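Local coordinates for bile acid 7a-dehydratase, BaiE (PDB 4L8P), which probably catalyses the 7-alpha-dehydration of bile acid intermediates, as a trimeric lyase with a cystatin-like, SnoaL-type fold, at residues F50-W58 with A91-H102; R35-K43 with H105-S113. All blocks are in the same frame, centred on the assembly; numbering follows the deposited sequence.

Both contacts join the long helix 22-55 to strand 98-111, an outermost strand of the four-stranded antiparallel sheet. Their centres lie about 25 Å apart, on opposite sides of the chain's centre. Along the chain, contact 1 is nested within the loop that contact 2 closes: 35-43, 50-58, 91-102, then 105-113. Helix and strand run roughly antiparallel, so the end of the helix meets the start of the strand in contact 1, and an earlier part of the helix meets its end in contact 2. Contact 1 is mixed and contact 2 largely aliphatic. The long helix is thus held to one strand at two places, and both places also face neighbouring subunits of the trimer.

Contact 1 (F50-W58 with A91-H102); sequences FRCLDGKLW and AAAMPKEEISMH
This is a mixed contact of the SnoaL-like (cystatin-like) fold, with a polar centre flanked by apolar contacts. The C-terminal end of helix 22-55 packs on the start of strand 98-111, the turn before it and the end of helix 83-93. The short axes of 50-55 and 98-102 run nearly antiparallel, 7.7 Å apart. Asp54 carries the centre. Asp54 OD1 accepts from His102 ND1 at 2.8 Å through the syn lone pair, a His-carboxylate hydrogen bond. Ser100 OG donates to Asp54 OD1 from the anti side at 2.6 Å. Asp54 OD2 takes the backbone N of His102 at 2.8 Å, on its syn side but tilted from the carboxylate plane. This grip on both oxygens fixes the carboxylate's rotation. OD1 lies in the imidazole plane, so the ND1 bond keeps ring and carboxylate nearly coplanar. Leu53 CD2 lies over one face of that ring in a CH-pi contact, while Leu53 CD1 meets the selenium of Met94 at 3.5 Å.

A Schellman motif ends the helix at Lys56, whose chain bends at its last torsion (chi4 -68°). Four oxygens thereby surround the amine. Lys56 NZ meets Glu98 O (2.7 Å) nearly along its C=O, but Pro95 O and Met94 O from above their carbonyl planes. The fourth is a water that links it to Leu53 O and Ser100 OG. Farther along, Ala91 CB sits 3.8 Å from the centroid of the five-membered ring of Trp58, over its face.

Helix 58-62 and helix 83-93 pack on Leu53 through Leu61 and Leu90. Strand 116-129 pairs with 98-102, and Tyr122 of the second subunit hydrogen-bonds Asp54 OD2.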
loop_
_atom_site.group_PDB
_atom_site.type_symbol
_atom_site.label_atom_id
_atom_site.label_comp_id
_atom_site.label_asym_id
_atom_site.label_seq_id
_atom_site.Cartn_x
_atom_site.Cartn_y
_atom_site.Cartn_z
ATOM N N PHE A 50 -7.574 7.936 -6.436
ATOM C CA PHE A 50 -8.389 7.057 -5.590
ATOM C C PHE A 50 -9.139 7.797 -4.505
ATOM O O PHE A 50 -10.312 7.526 -4.250
ATOM C CB PHE A 50 -7.539 5.953 -4.933
ATOM C CG PHE A 50 -7.006 4.910 -5.883
ATOM C CD1 PHE A 50 -7.820 4.313 -6.832
ATOM C CD2 PHE A 50 -5.679 4.484 -5.773
ATOM C CE1 PHE A 50 -7.319 3.321 -7.665
ATOM C CE2 PHE A 50 -5.189 3.499 -6.611
ATOM C CZ PHE A 50 -6.009 2.925 -7.548
ATOM N N ARG A 51 -8.465 8.757 -3.888
ATOM C CA ARG A 51 -9.084 9.573 -2.861
ATOM C C ARG A 51 -10.267 10.375 -3.423
ATOM O O ARG A 51 -11.337 10.439 -2.810
ATOM C CB ARG A 51 -8.008 10.469 -2.215
ATOM C CG ARG A 51 -8.499 11.468 -1.208
ATOM C CD ARG A 51 -7.305 12.142 -0.508
ATOM N NE ARG A 51 -6.337 12.801 -1.395
ATOM C CZ ARG A 51 -6.494 14.019 -1.943
ATOM N NH1 ARG A 51 -7.610 14.724 -1.749
ATOM N NH2 ARG A 51 -5.535 14.524 -2.714
ATOM N N CYS A 52 -10.090 10.974 -4.598
ATOM C CA CYS A 52 -11.179 11.729 -5.221
ATOM C C CYS A 52 -12.313 10.812 -5.713
ATOM O O CYS A 52 -13.492 11.186 -5.625
ATOM C CB CYS A 52 -10.663 12.586 -6.359
ATOM S SG CYS A 52 -9.577 13.918 -5.810
ATOM N N LEU A 53 -11.950 9.636 -6.228
ATOM C CA LEU A 53 -12.928 8.662 -6.693
ATOM C C LEU A 53 -13.861 8.240 -5.556
ATOM O O LEU A 53 -15.085 8.289 -5.677
ATOM C CB LEU A 53 -12.217 7.439 -7.274
ATOM C CG LEU A 53 -13.059 6.252 -7.769
ATOM C CD1 LEU A 53 -13.934 6.686 -8.927
ATOM C CD2 LEU A 53 -12.166 5.123 -8.196
ATOM N N ASP A 54 -13.260 7.810 -4.449
ATOM C CA ASP A 54 -14.043 7.316 -3.319
ATOM C C ASP A 54 -14.701 8.437 -2.540
ATOM O O ASP A 54 -15.800 8.259 -1.994
ATOM C CB ASP A 54 -13.176 6.427 -2.457
ATOM C CG ASP A 54 -12.769 5.151 -3.168
ATOM O OD1 ASP A 54 -13.517 4.647 -4.046
ATOM O OD2 ASP A 54 -11.677 4.662 -2.851
ATOM N N GLY A 55 -14.073 9.599 -2.521
ATOM C CA GLY A 55 -14.709 10.778 -1.929
ATOM C C GLY A 55 -15.765 11.415 -2.809
ATOM O O GLY A 55 -16.462 12.309 -2.336
ATOM N N LYS A 56 -15.923 10.943 -4.051
ATOM C CA LYS A 56 -16.878 11.507 -5.028
ATOM C C LYS A 56 -16.617 13.003 -5.315
ATOM O O LYS A 56 -17.559 13.797 -5.485
ATOM C CB LYS A 56 -18.344 11.266 -4.595
ATOM C CG LYS A 56 -18.650 9.798 -4.292
ATOM C CD LYS A 56 -20.104 9.550 -3.928
ATOM C CE LYS A 56 -20.290 8.142 -3.364
ATOM N NZ LYS A 56 -20.069 7.077 -4.373
ATOM N N LEU A 57 -15.333 13.360 -5.325
ATOM C CA LEU A 57 -14.882 14.728 -5.593
ATOM C C LEU A 57 -14.592 14.826 -7.081
ATOM O O LEU A 57 -13.436 14.748 -7.520
ATOM C CB LEU A 57 -13.649 15.053 -4.752
ATOM C CG LEU A 57 -13.806 14.884 -3.230
ATOM C CD1 LEU A 57 -12.468 15.142 -2.530
ATOM C CD2 LEU A 57 -14.900 15.806 -2.715
ATOM N N TRP A 58 -15.659 14.982 -7.864
ATOM C CA TRP A 58 -15.574 14.698 -9.283
ATOM C C TRP A 58 -14.776 15.754 -10.040
ATOM O O TRP A 58 -13.969 15.399 -10.908
ATOM C CB TRP A 58 -16.954 14.500 -9.903
ATOM C CG TRP A 58 -17.764 13.426 -9.228
ATOM C CD1 TRP A 58 -19.023 13.560 -8.677
ATOM C CD2 TRP A 58 -17.394 12.055 -9.054
ATOM N NE1 TRP A 58 -19.438 12.344 -8.156
ATOM C CE2 TRP A 58 -18.457 11.412 -8.371
ATOM C CE3 TRP A 58 -16.245 11.303 -9.380
ATOM C CZ2 TRP A 58 -18.425 10.037 -8.044
ATOM C CZ3 TRP A 58 -16.209 9.923 -9.038
ATOM C CH2 TRP A 58 -17.296 9.323 -8.366
ATOM N N ALA A 91 -19.928 9.927 -11.855
ATOM C CA ALA A 91 -20.926 10.517 -10.964
ATOM C C ALA A 91 -22.254 9.760 -11.026
ATOM O O ALA A 91 -22.895 9.554 -9.990
ATOM C CB ALA A 91 -21.107 11.986 -11.290
ATOM N N ALA A 92 -22.644 9.319 -12.227
ATOM C CA ALA A 92 -23.849 8.497 -12.408
ATOM C C ALA A 92 -23.675 7.063 -11.936
ATOM O O ALA A 92 -24.570 6.509 -11.298
ATOM C CB ALA A 92 -24.300 8.512 -13.874
ATOM N N ALA A 93 -22.526 6.464 -12.243
ATOM C CA ALA A 93 -22.249 5.071 -11.897
ATOM C C ALA A 93 -21.962 4.830 -10.418
ATOM O O ALA A 93 -22.213 3.717 -9.920
ATOM C CB ALA A 93 -21.111 4.522 -12.740
HETATM N N MSE A 94 -21.492 5.872 -9.722
HETATM C CA MSE A 94 -21.058 5.775 -8.321
HETATM C C MSE A 94 -21.813 6.816 -7.527
HETATM O O MSE A 94 -21.238 7.793 -7.013
HETATM C CB MSE A 94 -19.569 5.950 -8.264
HETATM C CG MSE A 94 -18.954 4.866 -9.126
HETATM SE SE MSE A 94 -17.055 5.064 -8.932
HETATM C CE MSE A 94 -16.845 4.214 -7.214
ATOM N N PRO A 95 -23.131 6.623 -7.409
ATOM C CA PRO A 95 -23.963 7.645 -6.761
ATOM C C PRO A 95 -23.758 7.688 -5.235
ATOM O O PRO A 95 -23.011 6.846 -4.679
ATOM C CB PRO A 95 -25.374 7.192 -7.107
ATOM C CG PRO A 95 -25.264 5.701 -7.129
ATOM C CD PRO A 95 -23.960 5.473 -7.845
ATOM N N LYS A 96 -24.420 8.641 -4.572
ATOM C CA LYS A 96 -24.289 8.820 -3.115
ATOM C C LYS A 96 -24.623 7.543 -2.341
ATOM O O LYS A 96 -24.039 7.302 -1.287
ATOM C CB LYS A 96 -25.177 9.968 -2.615
ATOM C CG LYS A 96 -24.728 11.346 -3.098
ATOM C CD LYS A 96 -23.565 11.905 -2.287
ATOM C CE LYS A 96 -24.048 12.866 -1.207
ATOM N NZ LYS A 96 -22.929 13.387 -0.374
ATOM N N GLU A 97 -25.527 6.709 -2.880
ATOM C CA GLU A 97 -25.938 5.465 -2.220
ATOM C C GLU A 97 -24.891 4.375 -2.292
ATOM O O GLU A 97 -25.109 3.314 -1.705
ATOM C CB GLU A 97 -27.197 4.816 -2.841
ATOM C CG GLU A 97 -28.348 5.683 -3.249
ATOM C CD GLU A 97 -28.118 6.231 -4.633
ATOM O OE1 GLU A 97 -28.362 5.541 -5.665
ATOM O OE2 GLU A 97 -27.659 7.364 -4.641
ATOM N N GLU A 98 -23.800 4.586 -3.048
ATOM C CA GLU A 98 -22.734 3.602 -3.157
ATOM C C GLU A 98 -21.475 4.060 -2.416
ATOM O O GLU A 98 -20.827 5.011 -2.832
ATOM C CB GLU A 98 -22.406 3.329 -4.629
ATOM C CG GLU A 98 -21.308 2.288 -4.841
ATOM C CD GLU A 98 -20.961 2.024 -6.290
ATOM O OE1 GLU A 98 -21.742 2.365 -7.212
ATOM O OE2 GLU A 98 -19.882 1.432 -6.502
ATOM N N ILE A 99 -21.138 3.377 -1.320
ATOM C CA ILE A 99 -19.845 3.554 -0.656
ATOM C C ILE A 99 -18.849 2.726 -1.461
ATOM O O ILE A 99 -19.083 1.529 -1.687
ATOM C CB ILE A 99 -19.851 3.011 0.798
ATOM C CG1 ILE A 99 -20.898 3.744 1.663
ATOM C CG2 ILE A 99 -18.468 3.054 1.420
ATOM C CD1 ILE A 99 -21.185 3.059 2.995
ATOM N N SER A 100 -17.730 3.338 -1.851
ATOM C CA SER A 100 -16.659 2.619 -2.558
ATOM C C SER A 100 -15.325 2.797 -1.849
ATOM O O SER A 100 -15.054 3.833 -1.226
ATOM C CB SER A 100 -16.530 3.075 -4.015
ATOM O OG SER A 100 -16.152 4.439 -4.098
HETATM N N MSE A 101 -14.500 1.763 -1.942
HETATM C CA MSE A 101 -13.116 1.807 -1.475
HETATM C C MSE A 101 -12.265 1.109 -2.510
HETATM O O MSE A 101 -12.322 -0.113 -2.633
HETATM C CB MSE A 101 -12.998 1.189 -0.070
HETATM C CG MSE A 101 -13.446 2.169 1.030
HETATM SE SE MSE A 101 -13.696 1.300 2.778
HETATM C CE MSE A 101 -11.778 0.875 2.980
ATOM N N HIS A 102 -11.456 1.887 -3.241
ATOM C CA HIS A 102 -10.484 1.375 -4.213
ATOM C C HIS A 102 -9.109 1.575 -3.617
ATOM O O HIS A 102 -8.627 2.715 -3.485
ATOM C CB HIS A 102 -10.601 2.170 -5.521
ATOM C CG HIS A 102 -11.892 1.965 -6.221
ATOM N ND1 HIS A 102 -13.030 2.660 -5.888
ATOM C CD2 HIS A 102 -12.226 1.157 -7.261
ATOM C CE1 HIS A 102 -14.027 2.249 -6.652
ATOM N NE2 HIS A 102 -13.560 1.362 -7.520
HETATM O O HOH W 1 -17.345 6.638 -5.059
HETATM O O HOH W 2 -16.801 5.927 -0.895
HETATM O O HOH W 3 -21.919 10.500 -7.437
#

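Contact 2 (R35-K43 with H105-S113); sequences RLNDIEAIK and HTPEITIDS
Ile109 O accepts from two donors: a water held by Arg35 NH2, and Gln44 of the third subunit. Arg35 NH2 donates to that water at 2.7 Å. A second water accepts from both Arg35 NE and Ile111 N. These bridges join the long helix of the cystatin-like, SnoaL-type fold to the end of strand 98-111, an outermost strand of the curved sheet. No direct hydrogen bond crosses between 35-43 and 107-111. Both waters lie in the guanidinium plane, at its edge, and Ile39 CD1 sits 3.7 Å above its centre. The arginine chain reaches them extended from CG to NE, with CG trans to the backbone N (chi1 175°).

Isoleucines make the centre of the interface. The short axes of 35-43 and 107-111 cross at 133° and come within 8.7 Å. Ile109 and Ile111, two apart on the strand, both turn toward the helix. Ile111 CD1 touches both Asp38 CB (3.6 Å) and Ile42 CD1, and Ile111 CG1 rests on Ile39 CG1. Ile109 CD1 meets Ile42 CG2, and Ile109 CG2 meets both Ile42 CD1 and Ile39 CG1.

The Asp38 carboxylate turns to other partners: OD1 takes Trp156 NE1 and forms a salt bridge with Lys151. Lys43 NZ pairs with Glu40 of the third subunit. On its way there the extended Lys43 chain crosses the proline ring at about a right angle, its CE 4.0 Å from Pro107 CG.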
loop_
_atom_site.group_PDB
_atom_site.type_symbol
_atom_site.label_atom_id
_atom_site.label_comp_id
_atom_site.label_asym_id
_atom_site.label_seq_id
_atom_site.Cartn_x
_atom_site.Cartn_y
_atom_site.Cartn_z
ATOM N N ARG A 35 14.134 10.871 -12.513
ATOM C CA ARG A 35 13.384 9.615 -12.560
ATOM C C ARG A 35 12.667 9.364 -11.225
ATOM O O ARG A 35 11.454 9.060 -11.199
ATOM C CB ARG A 35 14.292 8.439 -12.920
ATOM C CG ARG A 35 13.602 7.079 -12.881
ATOM C CD ARG A 35 14.501 5.908 -13.285
ATOM N NE ARG A 35 13.898 4.638 -12.802
ATOM C CZ ARG A 35 14.093 4.047 -11.610
ATOM N NH1 ARG A 35 14.900 4.563 -10.670
ATOM N NH2 ARG A 35 13.467 2.896 -11.340
ATOM N N LEU A 36 13.404 9.488 -10.111
ATOM C CA LEU A 36 12.796 9.267 -8.798
ATOM C C LEU A 36 11.712 10.268 -8.477
ATOM O O LEU A 36 10.676 9.908 -7.911
ATOM C CB LEU A 36 13.836 9.285 -7.697
ATOM C CG LEU A 36 14.803 8.106 -7.732
ATOM C CD1 LEU A 36 15.959 8.391 -6.800
ATOM C CD2 LEU A 36 14.148 6.803 -7.363
ATOM N N ASN A 37 11.946 11.531 -8.842
ATOM C CA ASN A 37 10.904 12.544 -8.686
ATOM C C ASN A 37 9.640 12.221 -9.485
ATOM O O ASN A 37 8.508 12.388 -8.973
ATOM C CB ASN A 37 11.401 13.935 -9.111
ATOM C CG ASN A 37 12.232 14.609 -8.034
ATOM O OD1 ASN A 37 12.158 14.246 -6.862
ATOM N ND2 ASN A 37 12.999 15.612 -8.425
ATOM N N ASP A 38 9.817 11.787 -10.737
ATOM C CA ASP A 38 8.672 11.385 -11.580
ATOM C C ASP A 38 7.908 10.192 -10.980
ATOM O O ASP A 38 6.673 10.196 -10.929
ATOM C CB ASP A 38 9.132 11.080 -13.004
ATOM C CG ASP A 38 9.480 12.323 -13.796
ATOM O OD1 ASP A 38 8.936 13.415 -13.535
ATOM O OD2 ASP A 38 10.305 12.176 -14.710
ATOM N N ILE A 39 8.645 9.212 -10.468
ATOM C CA ILE A 39 8.024 8.041 -9.864
ATOM C C ILE A 39 7.178 8.486 -8.676
ATOM O O ILE A 39 6.011 8.055 -8.525
ATOM C CB ILE A 39 9.064 6.992 -9.465
ATOM C CG1 ILE A 39 9.623 6.315 -10.715
ATOM C CG2 ILE A 39 8.475 5.960 -8.476
ATOM C CD1 ILE A 39 10.824 5.429 -10.418
ATOM N N GLU A 40 7.758 9.316 -7.813
ATOM C CA GLU A 40 7.005 9.794 -6.649
ATOM C C GLU A 40 5.779 10.623 -7.048
ATOM O O GLU A 40 4.730 10.477 -6.436
ATOM C CB GLU A 40 7.918 10.575 -5.690
ATOM C CG GLU A 40 7.227 11.095 -4.445
ATOM C CD GLU A 40 6.644 10.007 -3.532
ATOM O OE1 GLU A 40 7.005 8.813 -3.630
ATOM O OE2 GLU A 40 5.807 10.368 -2.668
ATOM N N ALA A 41 5.906 11.495 -8.052
ATOM C CA ALA A 41 4.796 12.318 -8.547
ATOM C C ALA A 41 3.649 11.446 -9.067
ATOM O O ALA A 41 2.482 11.697 -8.768
ATOM C CB ALA A 41 5.285 13.215 -9.649
ATOM N N ILE A 42 4.013 10.378 -9.758
ATOM C CA ILE A 42 3.023 9.411 -10.283
ATOM C C ILE A 42 2.309 8.658 -9.152
ATOM O O ILE A 42 1.083 8.478 -9.168
ATOM C CB ILE A 42 3.631 8.469 -11.351
ATOM C CG1 ILE A 42 3.931 9.279 -12.621
ATOM C CG2 ILE A 42 2.718 7.297 -11.639
ATOM C CD1 ILE A 42 4.887 8.589 -13.579
ATOM N N LYS A 43 3.065 8.190 -8.167
ATOM C CA LYS A 43 2.437 7.511 -7.006
ATOM C C LYS A 43 1.435 8.447 -6.286
ATOM O O LYS A 43 0.356 8.005 -5.871
ATOM C CB LYS A 43 3.491 7.031 -6.017
ATOM C CG LYS A 43 4.374 5.931 -6.557
ATOM C CD LYS A 43 5.438 5.629 -5.530
ATOM C CE LYS A 43 6.312 4.465 -5.948
ATOM N NZ LYS A 43 7.433 4.332 -4.975
ATOM N N HIS A 105 -2.215 -1.005 -4.057
ATOM C CA HIS A 105 -1.045 -1.603 -3.426
ATOM C C HIS A 105 0.102 -1.782 -4.414
ATOM O O HIS A 105 -0.110 -1.891 -5.648
ATOM C CB HIS A 105 -1.329 -3.001 -2.870
ATOM C CG HIS A 105 -2.556 -3.102 -2.049
ATOM N ND1 HIS A 105 -3.820 -3.107 -2.598
ATOM C CD2 HIS A 105 -2.723 -3.197 -0.709
ATOM C CE1 HIS A 105 -4.711 -3.219 -1.633
ATOM N NE2 HIS A 105 -4.069 -3.263 -0.488
ATOM N N THR A 106 1.301 -1.852 -3.838
ATOM C CA THR A 106 2.491 -2.374 -4.488
ATOM C C THR A 106 2.658 -1.923 -5.950
ATOM O O THR A 106 2.641 -2.730 -6.868
ATOM C CB THR A 106 2.611 -3.920 -4.298
ATOM O OG1 THR A 106 1.406 -4.593 -4.722
ATOM C CG2 THR A 106 2.849 -4.241 -2.849
ATOM N N PRO A 107 2.841 -0.605 -6.158
ATOM C CA PRO A 107 3.043 -0.085 -7.506
ATOM C C PRO A 107 4.382 -0.505 -8.127
ATOM O O PRO A 107 5.402 -0.684 -7.410
ATOM C CB PRO A 107 3.020 1.436 -7.293
ATOM C CG PRO A 107 3.471 1.615 -5.880
ATOM C CD PRO A 107 2.855 0.469 -5.150
ATOM N N GLU A 108 4.376 -0.678 -9.437
ATOM C CA GLU A 108 5.579 -0.830 -10.246
ATOM C C GLU A 108 5.522 0.263 -11.327
ATOM O O GLU A 108 4.882 0.076 -12.379
ATOM C CB GLU A 108 5.638 -2.198 -10.881
ATOM C CG GLU A 108 5.615 -3.351 -9.880
ATOM C CD GLU A 108 5.296 -4.673 -10.542
ATOM O OE1 GLU A 108 6.163 -5.213 -11.260
ATOM O OE2 GLU A 108 4.149 -5.160 -10.336
ATOM N N ILE A 109 6.175 1.387 -11.050
ATOM C CA ILE A 109 6.215 2.536 -11.945
ATOM C C ILE A 109 7.508 2.507 -12.797
ATOM O O ILE A 109 8.646 2.515 -12.238
ATOM C CB ILE A 109 6.128 3.880 -11.191
ATOM C CG1 ILE A 109 4.957 3.923 -10.154
ATOM C CG2 ILE A 109 6.063 5.038 -12.191
ATOM C CD1 ILE A 109 3.610 3.608 -10.734
ATOM N N THR A 110 7.332 2.524 -14.119
ATOM C CA THR A 110 8.398 2.634 -15.079
ATOM C C THR A 110 8.270 3.953 -15.820
ATOM O O THR A 110 7.247 4.219 -16.491
ATOM C CB THR A 110 8.342 1.458 -16.074
ATOM O OG1 THR A 110 8.301 0.206 -15.348
ATOM C CG2 THR A 110 9.561 1.467 -16.958
ATOM N N ILE A 111 9.296 4.792 -15.710
ATOM C CA ILE A 111 9.363 6.004 -16.526
ATOM C C ILE A 111 9.891 5.608 -17.922
ATOM O O ILE A 111 10.999 5.113 -18.050
ATOM C CB ILE A 111 10.235 7.078 -15.876
ATOM C CG1 ILE A 111 9.872 7.289 -14.390
ATOM C CG2 ILE A 111 10.148 8.396 -16.661
ATOM C CD1 ILE A 111 8.432 7.691 -14.071
ATOM N N ASP A 112 9.071 5.819 -18.946
ATOM C CA ASP A 112 9.332 5.320 -20.297
ATOM C C ASP A 112 10.042 6.334 -21.173
ATOM O O ASP A 112 10.727 5.948 -22.106
ATOM C CB ASP A 112 8.012 4.925 -20.983
ATOM C CG ASP A 112 7.318 3.802 -20.294
ATOM O OD1 ASP A 112 8.005 2.854 -19.820
ATOM O OD2 ASP A 112 6.076 3.875 -20.185
ATOM N N SER A 113 9.886 7.609 -20.864
ATOM C CA SER A 113 10.552 8.687 -21.608
ATOM C C SER A 113 10.561 9.924 -20.712
ATOM O O SER A 113 10.254 9.830 -19.520
ATOM C CB SER A 113 9.877 8.923 -22.982
ATOM O OG SER A 113 8.681 9.667 -22.891
HETATM O O HOH W 4 11.749 3.935 -14.538
HETATM O O HOH W 5 11.558 1.859 -12.937
#